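Local coordinates for protein lipase aflb (PDB 6IDY) that probably hydrolyses ester bonds of lipids, as a calcium-binding alpha/beta-hydrolase lipase resembling Candida antarctica lipase B, at residues 167-173 with 196-202; 102-106 with 417-421. All coordinates share one frame; numbering follows the deposited sequence.

Overall arrangement
The two contacts lie side by side, their centres about 11 Å apart. Contact 1 joins the loops that follow the neighbouring parallel strands 161-166 and 190-195 of the central sheet, about 8 Å from the centre of the chain. Contact 2, about 15 Å out, joins the end of helix 96-103 to helix 414-424. Along the chain contact 1 lies inside the long loop closed by contact 2, so a segment from before the sheet and one near the C-terminus meet beside these loops. Helix 414-424 is shared: Ala418 and Glu421 press on Ala170, Thr171 and Leu202. This helix near the C-terminus backs the loop that probably contributes to the oxyanion hole.

Contact 1: residues 167-173 with 196-202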
loop_
_atom_site.group_PDB
_atom_site.type_symbol
_atom_site.label_atom_id
_atom_site.label_comp_id
_atom_site.label_asym_id
_atom_site.label_seq_id
_atom_site.Cartn_x
_atom_site.Cartn_y
_atom_site.Cartn_z
ATOM N N PRO A 167 -2.858 -3.439 -2.083
ATOM C CA PRO A 167 -3.071 -2.309 -1.166
ATOM C C PRO A 167 -2.253 -2.380 0.115
ATOM O O PRO A 167 -1.642 -3.407 0.403
ATOM C CB PRO A 167 -4.561 -2.419 -0.851
ATOM C CG PRO A 167 -4.821 -3.883 -0.886
ATOM C CD PRO A 167 -4.000 -4.375 -2.045
ATOM N N GLY A 168 -2.296 -1.292 0.880
ATOM C CA GLY A 168 -1.643 -1.182 2.172
ATOM C C GLY A 168 -2.630 -1.366 3.308
ATOM O O GLY A 168 -3.797 -1.705 3.088
ATOM N N THR A 169 -2.158 -1.125 4.529
ATOM C CA THR A 169 -2.939 -1.269 5.756
ATOM C C THR A 169 -4.153 -0.350 5.810
ATOM O O THR A 169 -4.048 0.845 5.494
ATOM C CB THR A 169 -2.030 -1.056 6.970
ATOM O OG1 THR A 169 -0.956 -1.995 6.925
ATOM C CG2 THR A 169 -2.769 -1.171 8.288
ATOM N N ALA A 170 -5.310 -0.936 6.207
ATOM C CA ALA A 170 -6.587 -0.269 6.468
ATOM C C ALA A 170 -7.175 0.513 5.286
ATOM O O ALA A 170 -8.165 1.226 5.462
ATOM C CB ALA A 170 -6.434 0.640 7.680
ATOM N N THR A 171 -6.575 0.391 4.092
ATOM C CA THR A 171 -7.023 1.178 2.945
ATOM C C THR A 171 -7.323 0.289 1.739
ATOM O O THR A 171 -6.435 -0.444 1.301
ATOM C CB THR A 171 -6.027 2.321 2.639
ATOM O OG1 THR A 171 -5.364 2.736 3.841
ATOM C CG2 THR A 171 -6.708 3.531 2.008
ATOM N N PRO A 172 -8.574 0.314 1.217
ATOM C CA PRO A 172 -8.902 -0.524 0.045
ATOM C C PRO A 172 -8.092 -0.122 -1.183
ATOM O O PRO A 172 -7.802 1.057 -1.362
ATOM C CB PRO A 172 -10.403 -0.273 -0.180
ATOM C CG PRO A 172 -10.896 0.364 1.061
ATOM C CD PRO A 172 -9.740 1.118 1.634
ATOM N N ALA A 173 -7.750 -1.102 -2.023
ATOM C CA ALA A 173 -6.971 -0.920 -3.246
ATOM C C ALA A 173 -7.590 0.052 -4.225
ATOM O O ALA A 173 -6.895 0.944 -4.713
ATOM C CB ALA A 173 -6.748 -2.261 -3.924
ATOM N N ASN A 196 -8.644 -6.084 -3.827
ATOM C CA ASN A 196 -9.310 -5.547 -2.648
ATOM C C ASN A 196 -9.287 -6.645 -1.587
ATOM O O ASN A 196 -10.089 -7.581 -1.650
ATOM C CB ASN A 196 -10.728 -5.081 -2.969
ATOM C CG ASN A 196 -10.767 -3.885 -3.885
ATOM O OD1 ASN A 196 -10.135 -2.854 -3.629
ATOM N ND2 ASN A 196 -11.516 -3.998 -4.972
ATOM N N ILE A 197 -8.307 -6.574 -0.671
ATOM C CA ILE A 197 -8.149 -7.551 0.410
ATOM C C ILE A 197 -9.284 -7.363 1.431
ATOM O O ILE A 197 -9.464 -6.242 1.914
ATOM C CB ILE A 197 -6.728 -7.499 1.051
ATOM C CG1 ILE A 197 -5.635 -7.863 0.001
ATOM C CG2 ILE A 197 -6.641 -8.399 2.304
ATOM C CD1 ILE A 197 -4.161 -7.583 0.413
ATOM N N PRO A 198 -10.093 -8.421 1.722
ATOM C CA PRO A 198 -11.198 -8.269 2.693
ATOM C C PRO A 198 -10.726 -7.777 4.061
ATOM O O PRO A 198 -9.623 -8.117 4.499
ATOM C CB PRO A 198 -11.806 -9.679 2.772
ATOM C CG PRO A 198 -11.392 -10.347 1.490
ATOM C CD PRO A 198 -10.025 -9.804 1.202
ATOM N N GLN A 199 -11.558 -6.930 4.707
ATOM C CA GLN A 199 -11.303 -6.284 6.002
ATOM C C GLN A 199 -10.171 -5.248 5.857
ATOM O O GLN A 199 -9.499 -4.902 6.835
ATOM C CB GLN A 199 -11.032 -7.320 7.130
ATOM C CG GLN A 199 -12.254 -8.136 7.585
ATOM C CD GLN A 199 -12.842 -9.057 6.537
ATOM O OE1 GLN A 199 -13.901 -8.782 5.962
ATOM N NE2 GLN A 199 -12.178 -10.168 6.261
ATOM N N ALA A 200 -9.964 -4.766 4.610
ATOM C CA ALA A 200 -8.974 -3.760 4.217
ATOM C C ALA A 200 -7.582 -4.018 4.810
ATOM O O ALA A 200 -7.007 -3.139 5.456
ATOM C CB ALA A 200 -9.479 -2.357 4.573
ATOM N N SER A 201 -7.063 -5.256 4.627
ATOM C CA SER A 201 -5.731 -5.679 5.096
ATOM C C SER A 201 -5.510 -5.555 6.623
ATOM O O SER A 201 -4.363 -5.513 7.064
ATOM C CB SER A 201 -4.629 -4.932 4.335
ATOM O OG SER A 201 -4.823 -5.000 2.932
ATOM N N LEU A 202 -6.590 -5.502 7.421
ATOM C CA LEU A 202 -6.477 -5.390 8.884
ATOM C C LEU A 202 -6.459 -6.745 9.584
ATOM O O LEU A 202 -5.997 -6.827 10.719
ATOM C CB LEU A 202 -7.526 -4.457 9.492
ATOM C CG LEU A 202 -7.345 -2.965 9.188
ATOM C CD1 LEU A 202 -8.564 -2.195 9.582
ATOM C CD2 LEU A 202 -6.098 -2.392 9.881
HETATM O O HOH W 1 -2.049 -4.931 2.567
HETATM O O HOH W 2 -6.447 -3.036 2.004
HETATM O O HOH W 3 -8.017 -3.688 -0.066
#
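Ala170 and Ala200 meet where two loops leave the central sheet of an alpha/beta-hydrolase fold, one after strand 161-166 and the other after strand 190-195. Gly168 to Thr171 form a type II turn, and Thr169, whose OG1 is hydrogen-bonded to Gln234 and Gln288, probably helps build the oxyanion hole, as the equivalent threonine does in Candida antarctica lipase B.

Direct polar contact between the loops is modest. Ala170 N gives a weak bond to Ala200 O, 2.9 Å long but bent to 117° at the hydrogen. Inside the turn, Thr171 OG1 donates to Thr169 O over 2.8 Å, tilted 30° from the carbonyl plane.

Water does much of the bridging. Ser201 OG, anti to its own carbonyl carbon (chi1 -50°), donates to one water, which in turn donates to Pro167 O; a second water donates both to Ser201 OG and to Thr171 O. Through the two waters the hydroxyl is tied to the carbonyls of Pro167, just before the turn, and Thr171, its last residue. A third water accepts from Ala173 N and, weakly, from Ile197 N.

Apolar contacts flank this network. Leu202 CD2 reaches Ala170 CB at 3.8 Å and Thr169 CG2 at 3.9 Å, the leucine crossing the threonine nearly at right angles. Pro167 CG lies 4.0 Å from Ile197 CD1. Separately, the Ala200 CB methyl packs against the backbone of Ala170, 3.7 Å from its C.

Asn196 is held by its amide, ND2 bonding to Leu110 O and Ser112 O; its OD1 accepts from Gly174 N and sits 3.5 Å from Ala173 CB.

Contact 2: residues 102-106 with 417-421; sequences LNGYL and IALAE
Tyr105 lays one face of its ring over Ile417, the two side chains running past each other in opposite directions. Ile417 CG2 sits 3.8 Å from the ring centroid, only 19° off the normal, a CH-pi contact displaced toward the CD2-CE2 edge. Leu106 CG lies over the opposite face, likewise offset toward the rim, so aliphatic carbon packs on both faces. Tyr105 takes the crowded rotamer, CG between the backbone N and the carbonyl carbon (chi1 81°), which swings the ring toward helix 414-424.

The other arm of Ile417 turns back to helix 96-103: CD1 meets Leu102 CD2 at 3.7 Å, with the side chains crossing at about a right angle, and also touches Tyr105 CB at 3.8 Å. Thr175 of helix 173-178 packs on Leu102, Tyr105 and Ile417 alike.

At the far edge of the ring, Tyr105 OH donates to Glu421 OE2 over 2.7 Å. The carboxylate stands almost perpendicular to the ring, and the hydroxyl approaches OE2 from its anti side, 28° out of the carboxylate plane. Glu421 gets there by bending at chi2, while Leu106 CD2 lies 3.8 Å from Glu421 OE2.

The ring is thus packed on both faces by Ile417 and Leu106, and the hydroxyl bond ties its rim to Glu421. Donation from the phenol would probably help stabilise a negative charge on Glu421 beside the buried tyrosine, although Glu421 itself is partly exposed.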
loop_
_atom_site.group_PDB
_atom_site.type_symbol
_atom_site.label_atom_id
_atom_site.label_comp_id
_atom_site.label_asym_id
_atom_site.label_seq_id
_atom_site.Cartn_x
_atom_site.Cartn_y
_atom_site.Cartn_z
ATOM N N LEU A 102 -14.294 10.213 -1.146
ATOM C CA LEU A 102 -13.712 9.366 -0.096
ATOM C C LEU A 102 -14.781 8.883 0.891
ATOM O O LEU A 102 -14.691 7.757 1.384
ATOM C CB LEU A 102 -12.603 10.118 0.665
ATOM C CG LEU A 102 -11.342 10.520 -0.115
ATOM C CD1 LEU A 102 -10.524 11.504 0.680
ATOM C CD2 LEU A 102 -10.473 9.308 -0.475
ATOM N N ASN A 103 -15.801 9.733 1.158
ATOM C CA ASN A 103 -16.911 9.429 2.065
ATOM C C ASN A 103 -17.738 8.209 1.626
ATOM O O ASN A 103 -18.200 7.455 2.484
ATOM C CB ASN A 103 -17.798 10.658 2.289
ATOM C CG ASN A 103 -18.839 10.497 3.375
ATOM O OD1 ASN A 103 -18.539 10.158 4.524
ATOM N ND2 ASN A 103 -20.090 10.746 3.030
ATOM N N GLY A 104 -17.878 8.013 0.313
ATOM C CA GLY A 104 -18.632 6.896 -0.250
ATOM C C GLY A 104 -17.806 5.710 -0.711
ATOM O O GLY A 104 -18.247 4.980 -1.602
ATOM N N TYR A 105 -16.621 5.486 -0.093
ATOM C CA TYR A 105 -15.689 4.404 -0.453
ATOM C C TYR A 105 -16.260 2.978 -0.268
ATOM O O TYR A 105 -15.934 2.105 -1.071
ATOM C CB TYR A 105 -14.334 4.555 0.287
ATOM C CG TYR A 105 -14.325 4.046 1.715
ATOM C CD1 TYR A 105 -14.871 4.800 2.749
ATOM C CD2 TYR A 105 -13.782 2.804 2.030
ATOM C CE1 TYR A 105 -14.890 4.326 4.060
ATOM C CE2 TYR A 105 -13.799 2.317 3.337
ATOM C CZ TYR A 105 -14.349 3.084 4.351
ATOM O OH TYR A 105 -14.345 2.619 5.645
ATOM N N LEU A 106 -17.071 2.739 0.793
ATOM C CA LEU A 106 -17.641 1.415 1.094
ATOM C C LEU A 106 -18.561 0.856 0.017
ATOM O O LEU A 106 -18.534 -0.346 -0.244
ATOM C CB LEU A 106 -18.368 1.402 2.444
ATOM C CG LEU A 106 -17.527 1.298 3.710
ATOM C CD1 LEU A 106 -18.419 1.326 4.912
ATOM C CD2 LEU A 106 -16.708 0.006 3.749
ATOM N N ILE A 417 -9.747 7.243 5.505
ATOM C CA ILE A 417 -10.344 5.917 5.331
ATOM C C ILE A 417 -9.616 4.926 6.254
ATOM O O ILE A 417 -10.270 4.156 6.969
ATOM C CB ILE A 417 -10.324 5.472 3.842
ATOM C CG1 ILE A 417 -11.278 6.342 3.005
ATOM C CG2 ILE A 417 -10.673 3.983 3.713
ATOM C CD1 ILE A 417 -11.098 6.200 1.502
ATOM N N ALA A 418 -8.265 4.985 6.261
ATOM C CA ALA A 418 -7.437 4.121 7.103
ATOM C C ALA A 418 -7.844 4.229 8.581
ATOM O O ALA A 418 -7.994 3.197 9.237
ATOM C CB ALA A 418 -5.957 4.429 6.912
ATOM N N LEU A 419 -8.125 5.462 9.068
ATOM C CA LEU A 419 -8.559 5.677 10.447
ATOM C C LEU A 419 -9.927 5.053 10.707
ATOM O O LEU A 419 -10.083 4.344 11.701
ATOM C CB LEU A 419 -8.560 7.165 10.848
ATOM C CG LEU A 419 -8.911 7.435 12.325
ATOM C CD1 LEU A 419 -7.871 6.836 13.270
ATOM C CD2 LEU A 419 -9.106 8.903 12.583
ATOM N N ALA A 420 -10.900 5.301 9.804
ATOM C CA ALA A 420 -12.250 4.750 9.894
ATOM C C ALA A 420 -12.209 3.219 9.943
ATOM O O ALA A 420 -12.836 2.636 10.820
ATOM C CB ALA A 420 -13.081 5.216 8.710
ATOM N N GLU A 421 -11.427 2.574 9.043
ATOM C CA GLU A 421 -11.285 1.114 9.008
ATOM C C GLU A 421 -10.663 0.558 10.305
ATOM O O GLU A 421 -11.159 -0.439 10.838
ATOM C CB GLU A 421 -10.479 0.662 7.778
ATOM C CG GLU A 421 -11.250 0.718 6.463
ATOM C CD GLU A 421 -12.386 -0.275 6.309
ATOM O OE1 GLU A 421 -12.276 -1.404 6.835
ATOM O OE2 GLU A 421 -13.395 0.080 5.665
#